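Local coordinates for protein annexin A8 (Homo sapiens, PDB 1W3W) that acts as an indirect anticoagulant by inhibiting the thromboplastin-specific complex, and binds phospholipids in a calcium-dependent manner, at residues V174-Y187 / T211-A224. Residues are numbered along the deposited sequence; the frame is centred on the assembly and turned at random.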
ATOM      1  N   VAL A 174       2.295  15.990 -23.112  1.00 31.97           N
ATOM      2  CA  VAL A 174       2.865  16.847 -22.100  1.00 29.16           C
ATOM      3  C   VAL A 174       3.079  18.217 -22.741  1.00 26.98           C
ATOM      4  O   VAL A 174       3.516  18.328 -23.879  1.00 26.41           O
ATOM      5  CB  VAL A 174       4.201  16.255 -21.615  1.00 29.02           C
ATOM      6  CG1 VAL A 174       4.856  17.143 -20.559  1.00 28.96           C
ATOM      7  CG2 VAL A 174       3.966  14.863 -21.075  1.00 29.12           C
ATOM      8  N   ASP A 175       2.767  19.257 -21.999  1.00 24.23           N
ATOM      9  CA  ASP A 175       3.048  20.615 -22.416  1.00 22.68           C
ATOM     10  C   ASP A 175       4.536  20.899 -22.169  1.00 21.84           C
ATOM     11  O   ASP A 175       4.930  21.018 -21.023  1.00 21.16           O
ATOM     12  CB  ASP A 175       2.170  21.551 -21.578  1.00 22.29           C
ATOM     13  CG  ASP A 175       2.305  23.008 -21.966  1.00 20.75           C
ATOM     14  OD1 ASP A 175       3.346  23.414 -22.535  1.00 18.86           O
ATOM     15  OD2 ASP A 175       1.406  23.828 -21.700  1.00 18.46           O
ATOM     16  N   PRO A 176       5.360  21.009 -23.218  1.00 21.16           N
ATOM     17  CA  PRO A 176       6.802  21.155 -23.025  1.00 20.83           C
ATOM     18  C   PRO A 176       7.200  22.467 -22.354  1.00 20.28           C
ATOM     19  O   PRO A 176       8.204  22.476 -21.631  1.00 19.96           O
ATOM     20  CB  PRO A 176       7.368  21.075 -24.451  1.00 21.45           C
ATOM     21  CG  PRO A 176       6.212  21.454 -25.362  1.00 21.23           C
ATOM     22  CD  PRO A 176       4.996  21.022 -24.648  1.00 21.52           C
ATOM     23  N   ALA A 177       6.459  23.549 -22.599  1.00 18.69           N
ATOM     24  CA  ALA A 177       6.764  24.827 -21.957  1.00 17.99           C
ATOM     25  C   ALA A 177       6.525  24.762 -20.453  1.00 17.62           C
ATOM     26  O   ALA A 177       7.300  25.301 -19.666  1.00 16.27           O
ATOM     27  CB  ALA A 177       5.930  25.956 -22.571  1.00 17.90           C
ATOM     28  N   LEU A 178       5.447  24.101 -20.057  1.00 17.55           N
ATOM     29  CA  LEU A 178       5.100  24.020 -18.652  1.00 18.14           C
ATOM     30  C   LEU A 178       6.043  23.056 -17.931  1.00 17.72           C
ATOM     31  O   LEU A 178       6.418  23.300 -16.793  1.00 17.23           O
ATOM     32  CB  LEU A 178       3.637  23.604 -18.485  1.00 18.75           C
ATOM     33  CG  LEU A 178       3.112  23.491 -17.052  1.00 20.75           C
ATOM     34  CD1 LEU A 178       2.986  24.855 -16.413  1.00 22.13           C
ATOM     35  CD2 LEU A 178       1.758  22.787 -17.051  1.00 24.16           C
ATOM     36  N   ALA A 179       6.452  21.990 -18.611  1.00 17.44           N
ATOM     37  CA  ALA A 179       7.393  21.031 -18.039  1.00 17.63           C
ATOM     38  C   ALA A 179       8.719  21.712 -17.740  1.00 17.67           C
ATOM     39  O   ALA A 179       9.302  21.503 -16.679  1.00 18.06           O
ATOM     40  CB  ALA A 179       7.607  19.848 -18.998  1.00 17.79           C
ATOM     41  N   LEU A 180       9.183  22.544 -18.666  1.00 17.77           N
ATOM     42  CA  LEU A 180      10.414  23.302 -18.478  1.00 18.32           C
ATOM     43  C   LEU A 180      10.294  24.317 -17.349  1.00 18.02           C
ATOM     44  O   LEU A 180      11.215  24.454 -16.537  1.00 16.80           O
ATOM     45  CB  LEU A 180      10.841  24.004 -19.780  1.00 18.91           C
ATOM     46  CG  LEU A 180      12.208  24.693 -19.735  1.00 21.62           C
ATOM     47  CD1 LEU A 180      13.329  23.678 -19.487  1.00 24.09           C
ATOM     48  CD2 LEU A 180      12.489  25.484 -21.004  1.00 24.27           C
ATOM     49  N   GLN A 181       9.160  25.015 -17.289  1.00 17.90           N
ATOM     50  CA  GLN A 181       8.904  25.954 -16.205  1.00 18.37           C
ATOM     51  C   GLN A 181       8.844  25.252 -14.840  1.00 17.33           C
ATOM     52  O   GLN A 181       9.377  25.756 -13.862  1.00 17.68           O
ATOM     53  CB  GLN A 181       7.617  26.749 -16.436  1.00 19.13           C
ATOM     54  CG  GLN A 181       7.491  27.957 -15.494  1.00 23.16           C
ATOM     55  CD  GLN A 181       8.717  28.909 -15.567  1.00 27.45           C
ATOM     56  OE1 GLN A 181       9.061  29.396 -16.649  1.00 29.52           O
ATOM     57  NE2 GLN A 181       9.368  29.161 -14.416  1.00 28.65           N
ATOM     58  N   ASP A 182       8.184  24.107 -14.780  1.00 16.40           N
ATOM     59  CA  ASP A 182       8.151  23.317 -13.558  1.00 16.43           C
ATOM     60  C   ASP A 182       9.563  22.918 -13.125  1.00 16.21           C
ATOM     61  O   ASP A 182       9.884  23.032 -11.954  1.00 16.94           O
ATOM     62  CB  ASP A 182       7.283  22.073 -13.732  1.00 16.09           C
ATOM     63  CG  ASP A 182       5.809  22.377 -13.650  1.00 17.57           C
ATOM     64  OD1 ASP A 182       5.020  21.452 -13.954  1.00 16.93           O
ATOM     65  OD2 ASP A 182       5.352  23.496 -13.302  1.00 16.60           O
ATOM     66  N   ALA A 183      10.400  22.482 -14.057  1.00 16.51           N
ATOM     67  CA  ALA A 183      11.765  22.083 -13.732  1.00 17.49           C
ATOM     68  C   ALA A 183      12.606  23.288 -13.282  1.00 19.11           C
ATOM     69  O   ALA A 183      13.390  23.199 -12.337  1.00 19.07           O
ATOM     70  CB  ALA A 183      12.401  21.414 -14.902  1.00 17.48           C
ATOM     71  N   GLN A 184      12.423  24.414 -13.953  1.00 20.41           N
ATOM     72  CA  GLN A 184      13.064  25.658 -13.564  1.00 22.31           C
ATOM     73  C   GLN A 184      12.630  26.074 -12.157  1.00 22.60           C
ATOM     74  O   GLN A 184      13.457  26.491 -11.367  1.00 22.93           O
ATOM     75  CB  GLN A 184      12.731  26.766 -14.577  1.00 22.85           C
ATOM     76  CG  GLN A 184      13.571  28.030 -14.429  1.00 26.69           C
ATOM     77  CD  GLN A 184      15.050  27.782 -14.721  1.00 31.58           C
ATOM     78  OE1 GLN A 184      15.911  28.001 -13.860  1.00 33.51           O
ATOM     79  NE2 GLN A 184      15.343  27.325 -15.941  1.00 33.97           N
ATOM     80  N   ASP A 185      11.346  25.935 -11.841  1.00 23.39           N
ATOM     81  CA  ASP A 185      10.835  26.307 -10.516  1.00 24.19           C
ATOM     82  C   ASP A 185      11.356  25.396  -9.413  1.00 25.07           C
ATOM     83  O   ASP A 185      11.583  25.857  -8.302  1.00 25.42           O
ATOM     84  CB  ASP A 185       9.308  26.268 -10.475  1.00 24.24           C
ATOM     85  CG  ASP A 185       8.667  27.402 -11.245  1.00 25.25           C
ATOM     86  OD1 ASP A 185       7.436  27.340 -11.434  1.00 26.00           O
ATOM     87  OD2 ASP A 185       9.313  28.359 -11.730  1.00 25.25           O
ATOM     88  N   LEU A 186      11.522  24.106  -9.708  1.00 25.84           N
ATOM     89  CA  LEU A 186      12.048  23.154  -8.728  1.00 27.10           C
ATOM     90  C   LEU A 186      13.503  23.449  -8.423  1.00 28.45           C
ATOM     91  O   LEU A 186      13.943  23.362  -7.288  1.00 28.81           O
ATOM     92  CB  LEU A 186      11.928  21.709  -9.233  1.00 26.78           C
ATOM     93  CG  LEU A 186      10.512  21.153  -9.299  1.00 26.70           C
ATOM     94  CD1 LEU A 186      10.548  19.753  -9.854  1.00 27.28           C
ATOM     95  CD2 LEU A 186       9.824  21.193  -7.934  1.00 27.13           C
ATOM     96  N   TYR A 187      14.242  23.800  -9.454  1.00 30.21           N
ATOM     97  CA  TYR A 187      15.632  24.167  -9.313  1.00 31.96           C
ATOM     98  C   TYR A 187      15.772  25.443  -8.471  1.00 33.29           C
ATOM     99  O   TYR A 187      16.544  25.474  -7.518  1.00 33.10           O
ATOM    100  CB  TYR A 187      16.199  24.366 -10.700  1.00 31.98           C
ATOM    101  CG  TYR A 187      17.646  24.736 -10.767  1.00 34.20           C
ATOM    102  CD1 TYR A 187      18.625  23.949 -10.162  1.00 36.34           C
ATOM    103  CD2 TYR A 187      18.049  25.861 -11.471  1.00 36.21           C
ATOM    104  CE1 TYR A 187      19.973  24.292 -10.249  1.00 37.15           C
ATOM    105  CE2 TYR A 187      19.383  26.204 -11.564  1.00 37.58           C
ATOM    106  CZ  TYR A 187      20.342  25.417 -10.955  1.00 37.84           C
ATOM    107  OH  TYR A 187      21.667  25.788 -11.069  1.00 40.39           O
ATOM    108  N   THR A 211       2.947  11.389 -16.237  1.00 22.02           N
ATOM    109  CA  THR A 211       3.611  11.555 -17.522  1.00 22.07           C
ATOM    110  C   THR A 211       4.321  12.914 -17.649  1.00 20.61           C
ATOM    111  O   THR A 211       5.432  13.021 -18.184  1.00 19.88           O
ATOM    112  CB  THR A 211       2.554  11.397 -18.638  1.00 22.86           C
ATOM    113  OG1 THR A 211       1.928  10.103 -18.519  1.00 25.03           O
ATOM    114  CG2 THR A 211       3.205  11.385 -20.002  1.00 24.25           C
ATOM    115  N   HIS A 212       3.655  13.949 -17.162  1.00 19.68           N
ATOM    116  CA  HIS A 212       4.231  15.285 -17.101  1.00 19.61           C
ATOM    117  C   HIS A 212       5.441  15.283 -16.163  1.00 19.13           C
ATOM    118  O   HIS A 212       6.473  15.832 -16.499  1.00 18.74           O
ATOM    119  CB  HIS A 212       3.177  16.282 -16.617  1.00 19.47           C
ATOM    120  CG  HIS A 212       3.688  17.678 -16.452  1.00 20.71           C
ATOM    121  ND1 HIS A 212       3.344  18.700 -17.309  1.00 22.27           N
ATOM    122  CD2 HIS A 212       4.508  18.225 -15.523  1.00 21.74           C
ATOM    123  CE1 HIS A 212       3.920  19.819 -16.908  1.00 23.64           C
ATOM    124  NE2 HIS A 212       4.643  19.557 -15.834  1.00 22.23           N
ATOM    125  N   LEU A 213       5.316  14.627 -15.014  1.00 18.78           N
ATOM    126  CA  LEU A 213       6.385  14.630 -14.010  1.00 18.99           C
ATOM    127  C   LEU A 213       7.621  13.930 -14.521  1.00 18.75           C
ATOM    128  O   LEU A 213       8.730  14.371 -14.245  1.00 17.90           O
ATOM    129  CB  LEU A 213       5.932  13.987 -12.701  1.00 19.02           C
ATOM    130  CG  LEU A 213       5.060  14.852 -11.787  1.00 19.93           C
ATOM    131  CD1 LEU A 213       4.632  14.019 -10.603  1.00 21.92           C
ATOM    132  CD2 LEU A 213       5.766  16.100 -11.331  1.00 19.63           C
ATOM    133  N   LEU A 214       7.447  12.863 -15.301  1.00 19.28           N
ATOM    134  CA  LEU A 214       8.613  12.182 -15.876  1.00 19.84           C
ATOM    135  C   LEU A 214       9.414  13.112 -16.759  1.00 19.80           C
ATOM    136  O   LEU A 214      10.655  13.081 -16.749  1.00 19.48           O
ATOM    137  CB  LEU A 214       8.205  10.937 -16.658  1.00 20.61           C
ATOM    138  CG  LEU A 214       7.772   9.792 -15.734  1.00 22.09           C
ATOM    139  CD1 LEU A 214       7.024   8.721 -16.514  1.00 24.10           C
ATOM    140  CD2 LEU A 214       8.979   9.213 -15.042  1.00 23.25           C
ATOM    141  N   ARG A 215       8.715  13.934 -17.535  1.00 19.06           N
ATOM    142  CA  ARG A 215       9.396  14.924 -18.358  1.00 19.24           C
ATOM    143  C   ARG A 215      10.034  16.021 -17.489  1.00 17.93           C
ATOM    144  O   ARG A 215      11.106  16.500 -17.808  1.00 17.66           O
ATOM    145  CB  ARG A 215       8.434  15.516 -19.386  1.00 19.83           C
ATOM    146  CG  ARG A 215       9.061  16.539 -20.317  1.00 24.33           C
ATOM    147  CD  ARG A 215       9.994  15.937 -21.347  1.00 30.44           C
ATOM    148  NE  ARG A 215      10.031  16.775 -22.545  1.00 36.05           N
ATOM    149  CZ  ARG A 215       9.153  16.721 -23.553  1.00 38.84           C
ATOM    150  NH1 ARG A 215       8.140  15.850 -23.549  1.00 40.04           N
ATOM    151  NH2 ARG A 215       9.299  17.545 -24.583  1.00 40.57           N
ATOM    152  N   VAL A 216       9.363  16.428 -16.416  1.00 16.73           N
ATOM    153  CA  VAL A 216       9.918  17.411 -15.508  1.00 16.77           C
ATOM    154  C   VAL A 216      11.231  16.877 -14.916  1.00 16.95           C
ATOM    155  O   VAL A 216      12.195  17.621 -14.827  1.00 15.62           O
ATOM    156  CB  VAL A 216       8.931  17.807 -14.384  1.00 16.59           C
ATOM    157  CG1 VAL A 216       9.616  18.634 -13.313  1.00 16.79           C
ATOM    158  CG2 VAL A 216       7.746  18.578 -14.945  1.00 16.40           C
ATOM    159  N   PHE A 217      11.271  15.598 -14.541  1.00 17.58           N
ATOM    160  CA  PHE A 217      12.470  15.030 -13.929  1.00 18.61           C
ATOM    161  C   PHE A 217      13.625  15.017 -14.910  1.00 19.51           C
ATOM    162  O   PHE A 217      14.754  15.296 -14.533  1.00 19.97           O
ATOM    163  CB  PHE A 217      12.242  13.610 -13.409  1.00 18.91           C
ATOM    164  CG  PHE A 217      11.200  13.495 -12.343  1.00 18.78           C
ATOM    165  CD1 PHE A 217      10.776  14.594 -11.602  1.00 19.43           C
ATOM    166  CD2 PHE A 217      10.658  12.261 -12.056  1.00 20.56           C
ATOM    167  CE1 PHE A 217       9.823  14.458 -10.619  1.00 20.36           C
ATOM    168  CE2 PHE A 217       9.702  12.131 -11.079  1.00 20.88           C
ATOM    169  CZ  PHE A 217       9.273  13.228 -10.378  1.00 21.14           C
ATOM    170  N   GLU A 218      13.343  14.686 -16.165  1.00 20.84           N
ATOM    171  CA  GLU A 218      14.344  14.744 -17.227  1.00 22.09           C
ATOM    172  C   GLU A 218      14.914  16.150 -17.391  1.00 21.50           C
ATOM    173  O   GLU A 218      16.131  16.325 -17.428  1.00 21.81           O
ATOM    174  CB  GLU A 218      13.734  14.335 -18.568  1.00 22.95           C
ATOM    175  CG  GLU A 218      13.499  12.860 -18.780  1.00 27.50           C
ATOM    176  CD  GLU A 218      12.953  12.596 -20.180  1.00 32.99           C
ATOM    177  OE1 GLU A 218      13.733  12.717 -21.156  1.00 37.94           O
ATOM    178  OE2 GLU A 218      11.740  12.317 -20.309  1.00 36.95           O
ATOM    179  N   GLU A 219      14.030  17.144 -17.518  1.00 20.92           N
ATOM    180  CA  GLU A 219      14.442  18.541 -17.694  1.00 20.60           C
ATOM    181  C   GLU A 219      15.206  19.063 -16.482  1.00 19.65           C
ATOM    182  O   GLU A 219      16.183  19.810 -16.624  1.00 18.62           O
ATOM    183  CB  GLU A 219      13.232  19.457 -17.958  1.00 20.99           C
ATOM    184  CG  GLU A 219      12.521  19.208 -19.278  1.00 24.09           C
ATOM    185  CD  GLU A 219      13.451  19.350 -20.472  1.00 28.95           C
ATOM    186  OE1 GLU A 219      13.476  18.429 -21.305  1.00 34.63           O
ATOM    187  OE2 GLU A 219      14.172  20.367 -20.566  1.00 31.35           O
ATOM    188  N   TYR A 220      14.753  18.672 -15.294  1.00 18.92           N
ATOM    189  CA  TYR A 220      15.393  19.082 -14.063  1.00 19.00           C
ATOM    190  C   TYR A 220      16.868  18.636 -14.035  1.00 19.60           C
ATOM    191  O   TYR A 220      17.734  19.391 -13.626  1.00 18.88           O
ATOM    192  CB  TYR A 220      14.651  18.529 -12.851  1.00 18.82           C
ATOM    193  CG  TYR A 220      15.326  18.904 -11.571  1.00 19.33           C
ATOM    194  CD1 TYR A 220      15.128  20.152 -11.002  1.00 21.19           C
ATOM    195  CD2 TYR A 220      16.207  18.027 -10.943  1.00 20.67           C
ATOM    196  CE1 TYR A 220      15.767  20.507  -9.834  1.00 22.02           C
ATOM    197  CE2 TYR A 220      16.846  18.372  -9.772  1.00 20.55           C
ATOM    198  CZ  TYR A 220      16.635  19.605  -9.224  1.00 21.86           C
ATOM    199  OH  TYR A 220      17.264  19.949  -8.052  1.00 22.59           O
ATOM    200  N   GLU A 221      17.132  17.416 -14.484  1.00 20.39           N
ATOM    201  CA  GLU A 221      18.496  16.907 -14.564  1.00 22.00           C
ATOM    202  C   GLU A 221      19.404  17.710 -15.480  1.00 22.36           C
ATOM    203  O   GLU A 221      20.555  17.939 -15.133  1.00 22.55           O
ATOM    204  CB  GLU A 221      18.508  15.451 -15.014  1.00 22.46           C
ATOM    205  CG  GLU A 221      18.003  14.519 -13.947  1.00 25.50           C
ATOM    206  CD  GLU A 221      18.266  13.052 -14.260  1.00 29.09           C
ATOM    207  OE1 GLU A 221      17.762  12.217 -13.493  1.00 31.00           O
ATOM    208  OE2 GLU A 221      18.966  12.747 -15.255  1.00 30.75           O
ATOM    209  N   LYS A 222      18.895  18.123 -16.640  1.00 23.13           N
ATOM    210  CA  LYS A 222      19.649  18.963 -17.577  1.00 23.85           C
ATOM    211  C   LYS A 222      19.986  20.336 -17.014  1.00 24.02           C
ATOM    212  O   LYS A 222      21.069  20.874 -17.253  1.00 24.44           O
ATOM    213  CB  LYS A 222      18.859  19.170 -18.871  1.00 24.10           C
ATOM    214  CG  LYS A 222      18.600  17.903 -19.668  1.00 25.73           C
ATOM    215  N   ILE A 223      19.043  20.907 -16.275  1.00 23.82           N
ATOM    216  CA  ILE A 223      19.182  22.237 -15.707  1.00 23.91           C
ATOM    217  C   ILE A 223      20.058  22.236 -14.465  1.00 23.14           C
ATOM    218  O   ILE A 223      20.843  23.146 -14.264  1.00 22.87           O
ATOM    219  CB  ILE A 223      17.788  22.796 -15.323  1.00 24.15           C
ATOM    220  CG1 ILE A 223      16.964  23.077 -16.568  1.00 25.61           C
ATOM    221  CG2 ILE A 223      17.920  24.078 -14.490  1.00 25.92           C
ATOM    222  CD1 ILE A 223      15.496  23.350 -16.252  1.00 27.53           C
ATOM    223  N   ALA A 224      19.875  21.230 -13.609  1.00 21.91           N
ATOM    224  CA  ALA A 224      20.454  21.241 -12.276  1.00 21.53           C
ATOM    225  C   ALA A 224      21.731  20.407 -12.173  1.00 20.96           C
ATOM    226  O   ALA A 224      22.492  20.588 -11.237  1.00 20.73           O
ATOM    227  CB  ALA A 224      19.440  20.746 -11.256  1.00 21.17           C
TER
HETATM  228  O   HOH W   1       1.544  18.756 -19.296  1.00 20.62           O
HETATM  229  O   HOH W   2      16.071  21.865  -6.253  1.00 42.99           O
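H212 donates the one direct hydrogen bond between helices 176-187 and 211-224, from NE2 to OD1 of D182 at 2.7 Å. The bond is bent (139°) and meets the carboxylate on its anti side but tilted out of its plane; R208 forms a salt bridge to the same oxygen. With CG anti to its backbone N (chi1 177°), the imidazole reaches across to helix 176-187, where CB of A179 lies over one face and CD2 of L178 approaches CE1. On the other side of the ring, a water that accepts from N of D175 lies 2.7 Å from ND1 of H212. A leucine in place of H212 would probably leave D182 OD1 without its ring N-H and the water without its ring partner.

Both helices belong to the third annexin repeat, a bundle of short helices, and their axes approach to 8.3 Å at a crossing angle of -55°. Small A183 suits this close approach: its CB is a knob among V216, E219, Y220 and I223, 3.6 Å from N of Y220. V216 answers as a knob among A179, D182, A183 and L186, its branched side chain sending CG2 to CB of D182 and CG1 to CD1 of L186. V174 splits its branches likewise, CG2 against CG2 of T211 and CG1 against H212.

I223 lays CG2 over a face of the Y187 ring, a CH-pi contact 3.9 Å from the centroid, while its CD1 reaches L180 and A183. The Y220 ring turns its edge to the backbone, CE1 lying 3.6 Å from N of Y187; its hydroxyl bonds to S231.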